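Local coordinates for CG8862 (Drosophila melanogaster, PDB 3ISM), which probably cuts DNA and RNA with little sequence specificity as a magnesium-dependent endonuclease, the mitochondrial endonuclease G of the fly, at residues B[133-138]-B[215-220]; B[141-146]-B[206-211]. One frame throughout, in Å; residues are numbered along the deposited sequence.

Interaction 1: B[133-138]-B[215-220]; sequences NRDAWN and ISNDTP. With MG (magnesium ion), chain F.
D135 and A136, which come just after the metal-binding asparagine of a His-Me finger nuclease at the start of helix 136-146, meet I215 and N217 in the loop after strand 203-211. D135 sits at the N-cap position, though its side chain makes no capping bond. Followed outward, D135 CB comes first, 3.5 Å from N217 OD1. D135 CG lies 3.7 Å from N217 OD1, and the carboxylate and amide planes are turned 38° apart. At the tip, D135 OD1 is also 3.7 Å from N217 OD1, a plain approach of two oxygens; it makes a weak hydrogen bond to N334 ND2 of the neighbouring inhibitor chain CG4930, while OD2 accepts from the backbone N of G131. The methyl of A136 supplies the apolar part, with A136 CB 3.9 Å from I215 CB. CG1 of I215 stands anti to the carbonyl carbon (chi1 -65°), which carries CD1 to the same methyl. A water bridges the two segments, accepting from A136 N and donating to I215 O and to the side-chain oxygen N217 OD1. N133 is the one protein ligand of the magnesium, whose other five positions are waters. One of these waters donates back to N133 O at 2.6 Å, while N133 OD1 binds the metal at 2.2 Å.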
ATOM      1  N   ASN B 133       1.638  21.606  -6.052  1.00 26.26           N
ATOM      2  CA  ASN B 133       0.415  21.593  -6.879  1.00 26.48           C
ATOM      3  C   ASN B 133       0.286  22.862  -7.722  1.00 26.90           C
ATOM      4  O   ASN B 133       0.070  22.790  -8.940  1.00 27.09           O
ATOM      5  CB  ASN B 133      -0.845  21.412  -6.015  1.00 26.45           C
ATOM      6  CG  ASN B 133      -2.151  21.484  -6.830  1.00 27.26           C
ATOM      7  OD1 ASN B 133      -2.300  20.836  -7.879  1.00 27.73           O
ATOM      8  ND2 ASN B 133      -3.104  22.274  -6.342  1.00 28.06           N
ATOM      9  N   ARG B 134       0.466  24.012  -7.077  1.00 26.45           N
ATOM     10  CA  ARG B 134       0.226  25.304  -7.723  1.00 27.42           C
ATOM     11  C   ARG B 134       1.436  25.821  -8.487  1.00 27.34           C
ATOM     12  O   ARG B 134       1.326  26.768  -9.254  1.00 27.53           O
ATOM     13  CB  ARG B 134      -0.238  26.352  -6.703  1.00 26.84           C
ATOM     14  CG  ARG B 134      -1.426  25.892  -5.864  1.00 28.23           C
ATOM     15  CD  ARG B 134      -1.950  26.994  -4.930  1.00 28.42           C
ATOM     16  NE  ARG B 134      -2.700  26.376  -3.837  1.00 30.55           N
ATOM     17  CZ  ARG B 134      -3.214  27.027  -2.799  1.00 28.44           C
ATOM     18  NH1 ARG B 134      -3.867  26.358  -1.856  1.00 27.21           N
ATOM     19  NH2 ARG B 134      -3.072  28.334  -2.699  1.00 28.33           N
ATOM     20  N   ASP B 135       2.581  25.176  -8.301  1.00 27.59           N
ATOM     21  CA  ASP B 135       3.825  25.654  -8.896  1.00 27.66           C
ATOM     22  C   ASP B 135       4.560  24.531  -9.652  1.00 27.59           C
ATOM     23  O   ASP B 135       4.157  24.167 -10.765  1.00 27.62           O
ATOM     24  CB  ASP B 135       4.691  26.302  -7.811  1.00 27.28           C
ATOM     25  CG  ASP B 135       4.057  27.565  -7.240  1.00 28.18           C
ATOM     26  OD1 ASP B 135       4.150  28.634  -7.886  1.00 26.95           O
ATOM     27  OD2 ASP B 135       3.466  27.497  -6.142  1.00 29.51           O
ATOM     28  N   ALA B 136       5.606  23.981  -9.041  1.00 26.96           N
ATOM     29  CA  ALA B 136       6.426  22.923  -9.639  1.00 27.31           C
ATOM     30  C   ALA B 136       5.642  21.797 -10.360  1.00 27.28           C
ATOM     31  O   ALA B 136       5.970  21.429 -11.488  1.00 27.51           O
ATOM     32  CB  ALA B 136       7.368  22.328  -8.584  1.00 26.89           C
ATOM     33  N   TRP B 137       4.620  21.253  -9.717  1.00 26.99           N
ATOM     34  CA  TRP B 137       3.825  20.190 -10.353  1.00 27.17           C
ATOM     35  C   TRP B 137       3.054  20.717 -11.572  1.00 27.35           C
ATOM     36  O   TRP B 137       2.966  20.040 -12.597  1.00 27.63           O
ATOM     37  CB  TRP B 137       2.885  19.529  -9.336  1.00 26.72           C
ATOM     38  CG  TRP B 137       2.141  18.326  -9.858  1.00 27.16           C
ATOM     39  CD1 TRP B 137       0.800  18.234 -10.104  1.00 27.49           C
ATOM     40  CD2 TRP B 137       2.694  17.040 -10.180  1.00 26.66           C
ATOM     41  NE1 TRP B 137       0.486  16.983 -10.569  1.00 25.37           N
ATOM     42  CE2 TRP B 137       1.630  16.229 -10.620  1.00 26.04           C
ATOM     43  CE3 TRP B 137       3.982  16.497 -10.132  1.00 27.03           C
ATOM     44  CZ2 TRP B 137       1.813  14.896 -11.012  1.00 26.92           C
ATOM     45  CZ3 TRP B 137       4.165  15.166 -10.524  1.00 27.51           C
ATOM     46  CH2 TRP B 137       3.086  14.390 -10.963  1.00 26.99           C
ATOM     47  N   ASN B 138       2.499  21.922 -11.462  1.00 27.49           N
ATOM     48  CA  ASN B 138       1.876  22.576 -12.620  1.00 27.75           C
ATOM     49  C   ASN B 138       2.875  22.763 -13.768  1.00 27.49           C
ATOM     50  O   ASN B 138       2.524  22.588 -14.936  1.00 27.27           O
ATOM     51  CB  ASN B 138       1.238  23.918 -12.237  1.00 27.57           C
ATOM     52  CG  ASN B 138       0.722  24.690 -13.449  1.00 29.15           C
ATOM     53  OD1 ASN B 138       1.091  25.840 -13.663  1.00 31.47           O
ATOM     54  ND2 ASN B 138      -0.133  24.060 -14.241  1.00 28.49           N
ATOM     55  N   ILE B 215       8.740  22.609  -3.332  1.00 29.46           N
ATOM     56  CA  ILE B 215       9.891  22.636  -4.221  1.00 29.52           C
ATOM     57  C   ILE B 215      10.145  24.078  -4.633  1.00 30.42           C
ATOM     58  O   ILE B 215       9.203  24.815  -4.931  1.00 30.13           O
ATOM     59  CB  ILE B 215       9.648  21.776  -5.489  1.00 29.31           C
ATOM     60  CG1 ILE B 215       9.494  20.304  -5.109  1.00 27.80           C
ATOM     61  CG2 ILE B 215      10.813  21.928  -6.479  1.00 28.54           C
ATOM     62  CD1 ILE B 215       9.004  19.464  -6.234  1.00 24.70           C
ATOM     63  N   SER B 216      11.418  24.471  -4.644  1.00 31.16           N
ATOM     64  CA  SER B 216      11.816  25.787  -5.128  1.00 32.61           C
ATOM     65  C   SER B 216      11.296  26.090  -6.546  1.00 33.41           C
ATOM     66  O   SER B 216      11.298  25.217  -7.419  1.00 33.60           O
ATOM     67  CB  SER B 216      13.338  25.905  -5.094  1.00 32.34           C
ATOM     68  OG  SER B 216      13.724  27.252  -5.259  1.00 33.58           O
ATOM     69  N   ASN B 217      10.855  27.329  -6.764  1.00 34.31           N
ATOM     70  CA  ASN B 217      10.346  27.769  -8.074  1.00 35.33           C
ATOM     71  C   ASN B 217      11.428  27.863  -9.164  1.00 35.66           C
ATOM     72  O   ASN B 217      11.116  27.926 -10.354  1.00 35.95           O
ATOM     73  CB  ASN B 217       9.648  29.140  -7.961  1.00 35.21           C
ATOM     74  CG  ASN B 217       8.288  29.070  -7.275  1.00 36.35           C
ATOM     75  OD1 ASN B 217       7.706  27.992  -7.091  1.00 35.31           O
ATOM     76  ND2 ASN B 217       7.770  30.238  -6.893  1.00 36.72           N
ATOM     77  N   ASP B 218      12.694  27.895  -8.767  1.00 35.72           N
ATOM     78  CA  ASP B 218      13.763  27.947  -9.763  1.00 35.91           C
ATOM     79  C   ASP B 218      14.290  26.572 -10.162  1.00 35.54           C
ATOM     80  O   ASP B 218      15.164  26.479 -11.020  1.00 35.61           O
ATOM     81  CB  ASP B 218      14.896  28.893  -9.335  1.00 36.51           C
ATOM     82  CG  ASP B 218      15.529  28.507  -8.010  1.00 38.05           C
ATOM     83  OD1 ASP B 218      15.039  27.572  -7.353  1.00 40.20           O
ATOM     84  OD2 ASP B 218      16.536  29.147  -7.620  1.00 41.30           O
ATOM     85  N   THR B 219      13.748  25.518  -9.548  1.00 34.54           N
ATOM     86  CA  THR B 219      14.173  24.154  -9.833  1.00 34.23           C
ATOM     87  C   THR B 219      13.605  23.659 -11.170  1.00 33.93           C
ATOM     88  O   THR B 219      12.383  23.555 -11.324  1.00 34.08           O
ATOM     89  CB  THR B 219      13.755  23.181  -8.711  1.00 34.45           C
ATOM     90  OG1 THR B 219      14.315  23.598  -7.459  1.00 34.04           O
ATOM     91  CG2 THR B 219      14.252  21.792  -9.012  1.00 35.06           C
ATOM     92  N   PRO B 220      14.487  23.349 -12.143  1.00 33.31           N
ATOM     93  CA  PRO B 220      13.977  22.881 -13.422  1.00 33.13           C
ATOM     94  C   PRO B 220      13.442  21.457 -13.276  1.00 32.78           C
ATOM     95  O   PRO B 220      13.968  20.680 -12.470  1.00 32.54           O
ATOM     96  CB  PRO B 220      15.208  22.903 -14.342  1.00 33.13           C
ATOM     97  CG  PRO B 220      16.328  23.473 -13.536  1.00 33.39           C
ATOM     98  CD  PRO B 220      15.959  23.364 -12.101  1.00 33.27           C
TER
HETATM   99 MG    MG F   1      -3.139  20.547  -9.857  1.00 25.78          MG
HETATM  100  O   HOH W   1      -1.144  21.128 -10.586  1.00 21.09           O
HETATM  101  O   HOH W   2       7.464  25.243  -6.997  1.00 32.77           O
HETATM  102  O   HOH W   3      -3.661  22.539 -10.311  1.00 20.59           O
HETATM  103  O   HOH W   4      -4.903  20.454  -9.019  1.00 19.89           O
HETATM  104  O   HOH W   5      -2.354  18.618  -9.396  1.00 24.24           O
HETATM  105  O   HOH W   6      -3.576  19.928 -11.590  1.00 23.33           O

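Interaction 2: B[141-146]-B[206-211]; sequences EAHVRR and ESYVMP
H143 of helix 136-146 reaches E206 and Y208 of strand 203-211 with one ring nitrogen. Hydrogen bonding carries the contact. H143 NE2 donates to E206 OE1 over 2.8 Å, almost straight at 170°, and the acceptor lies only 6° out of the imidazole plane. OE1 accepts this N-H through its syn lone pair, the ring and carboxylate being nearly coplanar. As a second donor, Y208 OH gives to E206 OE1 at 2.7 Å, but from above the carboxylate plane. Two bonds from different directions thus grip OE1 and should help fix the rotation of the carboxylate, whose charge probably favours a protonated imidazole. With E206 replaced by an alanine, H143 NE2 and the Y208 hydroxyl would probably lose their shared acceptor, and the imidazole would be freer to turn. Among ring contacts, H143 and Y208 approach obliquely, with centroids 5.9 Å apart. The imidazole gets there because H143 CG is anti to the backbone N (chi1 162°), swinging the ring from the helix toward the strand. This polar bridge lies where helix 136-146 packs on the large mixed sheet: Y208 also touches L140 of the helix and I194 of strand 189-197, while V144 packs on V154 and V156 of strand 153-161.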
ATOM      1  N   GLU B 141       3.030  19.559 -15.585  1.00 27.39           N
ATOM      2  CA  GLU B 141       1.790  19.494 -16.358  1.00 27.39           C
ATOM      3  C   GLU B 141       1.845  20.371 -17.617  1.00 27.29           C
ATOM      4  O   GLU B 141       1.543  19.905 -18.721  1.00 28.16           O
ATOM      5  CB  GLU B 141       0.591  19.862 -15.476  1.00 27.08           C
ATOM      6  CG  GLU B 141       0.277  18.815 -14.420  1.00 27.19           C
ATOM      7  CD  GLU B 141      -0.720  19.305 -13.382  1.00 29.49           C
ATOM      8  OE1 GLU B 141      -0.710  20.523 -13.051  1.00 29.08           O
ATOM      9  OE2 GLU B 141      -1.494  18.459 -12.881  1.00 28.51           O
ATOM     10  N   ALA B 142       2.263  21.623 -17.461  1.00 26.93           N
ATOM     11  CA  ALA B 142       2.408  22.540 -18.602  1.00 26.78           C
ATOM     12  C   ALA B 142       3.414  22.051 -19.657  1.00 26.69           C
ATOM     13  O   ALA B 142       3.203  22.247 -20.850  1.00 26.30           O
ATOM     14  CB  ALA B 142       2.781  23.938 -18.113  1.00 26.80           C
ATOM     15  N   HIS B 143       4.492  21.406 -19.205  1.00 26.79           N
ATOM     16  CA  HIS B 143       5.512  20.833 -20.095  1.00 27.02           C
ATOM     17  C   HIS B 143       4.955  19.688 -20.944  1.00 26.90           C
ATOM     18  O   HIS B 143       5.231  19.599 -22.133  1.00 26.94           O
ATOM     19  CB  HIS B 143       6.698  20.322 -19.258  1.00 27.03           C
ATOM     20  CG  HIS B 143       7.585  19.351 -19.979  1.00 26.89           C
ATOM     21  ND1 HIS B 143       8.592  19.754 -20.830  1.00 26.62           N
ATOM     22  CD2 HIS B 143       7.633  17.996 -19.954  1.00 26.37           C
ATOM     23  CE1 HIS B 143       9.208  18.692 -21.315  1.00 26.92           C
ATOM     24  NE2 HIS B 143       8.643  17.612 -20.801  1.00 25.92           N
ATOM     25  N   VAL B 144       4.196  18.803 -20.307  1.00 26.91           N
ATOM     26  CA  VAL B 144       3.545  17.675 -20.988  1.00 26.96           C
ATOM     27  C   VAL B 144       2.552  18.167 -22.054  1.00 27.03           C
ATOM     28  O   VAL B 144       2.490  17.605 -23.150  1.00 27.00           O
ATOM     29  CB  VAL B 144       2.863  16.713 -19.973  1.00 27.11           C
ATOM     30  CG1 VAL B 144       2.159  15.574 -20.685  1.00 27.23           C
ATOM     31  CG2 VAL B 144       3.905  16.145 -18.964  1.00 27.06           C
ATOM     32  N   ARG B 145       1.808  19.232 -21.755  1.00 26.71           N
ATOM     33  CA  ARG B 145       0.941  19.867 -22.770  1.00 26.96           C
ATOM     34  C   ARG B 145       1.735  20.484 -23.928  1.00 26.62           C
ATOM     35  O   ARG B 145       1.322  20.391 -25.092  1.00 26.88           O
ATOM     36  CB  ARG B 145       0.015  20.917 -22.150  1.00 26.07           C
ATOM     37  CG  ARG B 145      -1.053  20.324 -21.209  1.00 28.38           C
ATOM     38  CD  ARG B 145      -2.086  21.387 -20.770  1.00 28.37           C
ATOM     39  NE  ARG B 145      -1.573  22.263 -19.718  1.00 28.53           N
ATOM     40  CZ  ARG B 145      -1.774  22.078 -18.412  1.00 30.22           C
ATOM     41  NH1 ARG B 145      -2.502  21.042 -17.966  1.00 27.55           N
ATOM     42  NH2 ARG B 145      -1.250  22.942 -17.544  1.00 28.70           N
ATOM     43  N   ARG B 146       2.867  21.110 -23.617  1.00 26.54           N
ATOM     44  CA  ARG B 146       3.719  21.731 -24.651  1.00 26.98           C
ATOM     45  C   ARG B 146       4.410  20.674 -25.523  1.00 26.32           C
ATOM     46  O   ARG B 146       4.787  20.954 -26.662  1.00 26.37           O
ATOM     47  CB  ARG B 146       4.755  22.633 -23.991  1.00 26.69           C
ATOM     48  CG  ARG B 146       5.551  23.531 -24.912  1.00 27.89           C
ATOM     49  CD  ARG B 146       6.489  24.427 -24.096  1.00 29.36           C
ATOM     50  NE  ARG B 146       5.773  25.233 -23.100  1.00 35.44           N
ATOM     51  CZ  ARG B 146       5.818  25.027 -21.779  1.00 37.20           C
ATOM     52  NH1 ARG B 146       6.556  24.039 -21.280  1.00 37.76           N
ATOM     53  NH2 ARG B 146       5.125  25.812 -20.954  1.00 37.50           N
ATOM     54  N   GLU B 206       9.624   9.903 -21.624  1.00 28.05           N
ATOM     55  CA  GLU B 206      10.114  10.713 -20.509  1.00 28.58           C
ATOM     56  C   GLU B 206       9.469  10.200 -19.230  1.00 28.28           C
ATOM     57  O   GLU B 206       8.330   9.752 -19.242  1.00 27.63           O
ATOM     58  CB  GLU B 206       9.752  12.206 -20.693  1.00 28.21           C
ATOM     59  CG  GLU B 206      10.358  12.865 -21.916  1.00 29.52           C
ATOM     60  CD  GLU B 206      10.121  14.372 -21.981  1.00 29.79           C
ATOM     61  OE1 GLU B 206       9.494  14.955 -21.065  1.00 32.09           O
ATOM     62  OE2 GLU B 206      10.558  14.978 -22.971  1.00 30.10           O
ATOM     63  N   SER B 207      10.198  10.252 -18.120  1.00 28.99           N
ATOM     64  CA  SER B 207       9.595   9.913 -16.833  1.00 29.25           C
ATOM     65  C   SER B 207      10.196  10.725 -15.702  1.00 28.78           C
ATOM     66  O   SER B 207      11.416  10.914 -15.636  1.00 28.59           O
ATOM     67  CB  SER B 207       9.686   8.408 -16.537  1.00 29.37           C
ATOM     68  OG  SER B 207      11.007   7.944 -16.649  1.00 31.35           O
ATOM     69  N   TYR B 208       9.317  11.186 -14.814  1.00 28.93           N
ATOM     70  CA  TYR B 208       9.659  12.109 -13.741  1.00 28.74           C
ATOM     71  C   TYR B 208       9.090  11.575 -12.438  1.00 29.13           C
ATOM     72  O   TYR B 208       8.023  10.972 -12.436  1.00 29.04           O
ATOM     73  CB  TYR B 208       9.039  13.486 -13.998  1.00 28.44           C
ATOM     74  CG  TYR B 208       9.465  14.136 -15.290  1.00 28.51           C
ATOM     75  CD1 TYR B 208      10.459  15.109 -15.303  1.00 27.92           C
ATOM     76  CD2 TYR B 208       8.864  13.783 -16.504  1.00 28.29           C
ATOM     77  CE1 TYR B 208      10.853  15.705 -16.487  1.00 28.89           C
ATOM     78  CE2 TYR B 208       9.252  14.370 -17.688  1.00 27.57           C
ATOM     79  CZ  TYR B 208      10.240  15.332 -17.673  1.00 28.32           C
ATOM     80  OH  TYR B 208      10.636  15.898 -18.847  1.00 27.60           O
ATOM     81  N   VAL B 209       9.808  11.807 -11.341  1.00 28.89           N
ATOM     82  CA  VAL B 209       9.290  11.568  -9.994  1.00 28.93           C
ATOM     83  C   VAL B 209       9.553  12.837  -9.176  1.00 28.99           C
ATOM     84  O   VAL B 209      10.702  13.272  -9.045  1.00 27.92           O
ATOM     85  CB  VAL B 209       9.965  10.342  -9.334  1.00 29.08           C
ATOM     86  CG1 VAL B 209       9.743  10.318  -7.806  1.00 28.89           C
ATOM     87  CG2 VAL B 209       9.469   9.051  -9.976  1.00 28.48           C
ATOM     88  N   MET B 210       8.492  13.443  -8.642  1.00 28.66           N
ATOM     89  CA  MET B 210       8.673  14.663  -7.848  1.00 28.97           C
ATOM     90  C   MET B 210       8.131  14.436  -6.453  1.00 28.34           C
ATOM     91  O   MET B 210       7.091  13.830  -6.314  1.00 28.84           O
ATOM     92  CB  MET B 210       7.967  15.849  -8.506  1.00 28.66           C
ATOM     93  CG  MET B 210       8.510  16.198  -9.892  1.00 28.75           C
ATOM     94  SD  MET B 210       7.564  17.500 -10.699  1.00 30.74           S
ATOM     95  CE  MET B 210       7.819  18.893  -9.618  1.00 28.23           C
ATOM     96  N   PRO B 211       8.845  14.916  -5.420  1.00 28.25           N
ATOM     97  CA  PRO B 211       8.376  14.695  -4.057  1.00 28.10           C
ATOM     98  C   PRO B 211       7.187  15.611  -3.744  1.00 28.43           C
ATOM     99  O   PRO B 211       7.125  16.753  -4.225  1.00 28.10           O
ATOM    100  CB  PRO B 211       9.604  15.047  -3.205  1.00 27.73           C
ATOM    101  CG  PRO B 211      10.325  16.120  -4.028  1.00 27.90           C
ATOM    102  CD  PRO B 211      10.098  15.706  -5.467  1.00 28.06           C
TER

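Overall arrangement
Both interactions use helix 136-146, and they show how one helix can be held differently along its length. Interaction 1 meets its N-terminal end with a loop, and interaction 2 ties a later turn to strand 203-211; the centre of the first lies about 16 Å from the centre of the chain, that of the second about 9 Å. Each is partly buried, but the first mixes methyl packing with a water bridge at a solvent-facing loop, whereas the second rests on a direct histidine-carboxylate bond. M210 connects them, M210 CE lying 3.6 Å from A136 CB and packing on I215 as well. The metal site draws on both ranges, through N133 directly and E141 of 141-146, whereas the side chain of H143 is about 14 Å from the bound magnesium ion.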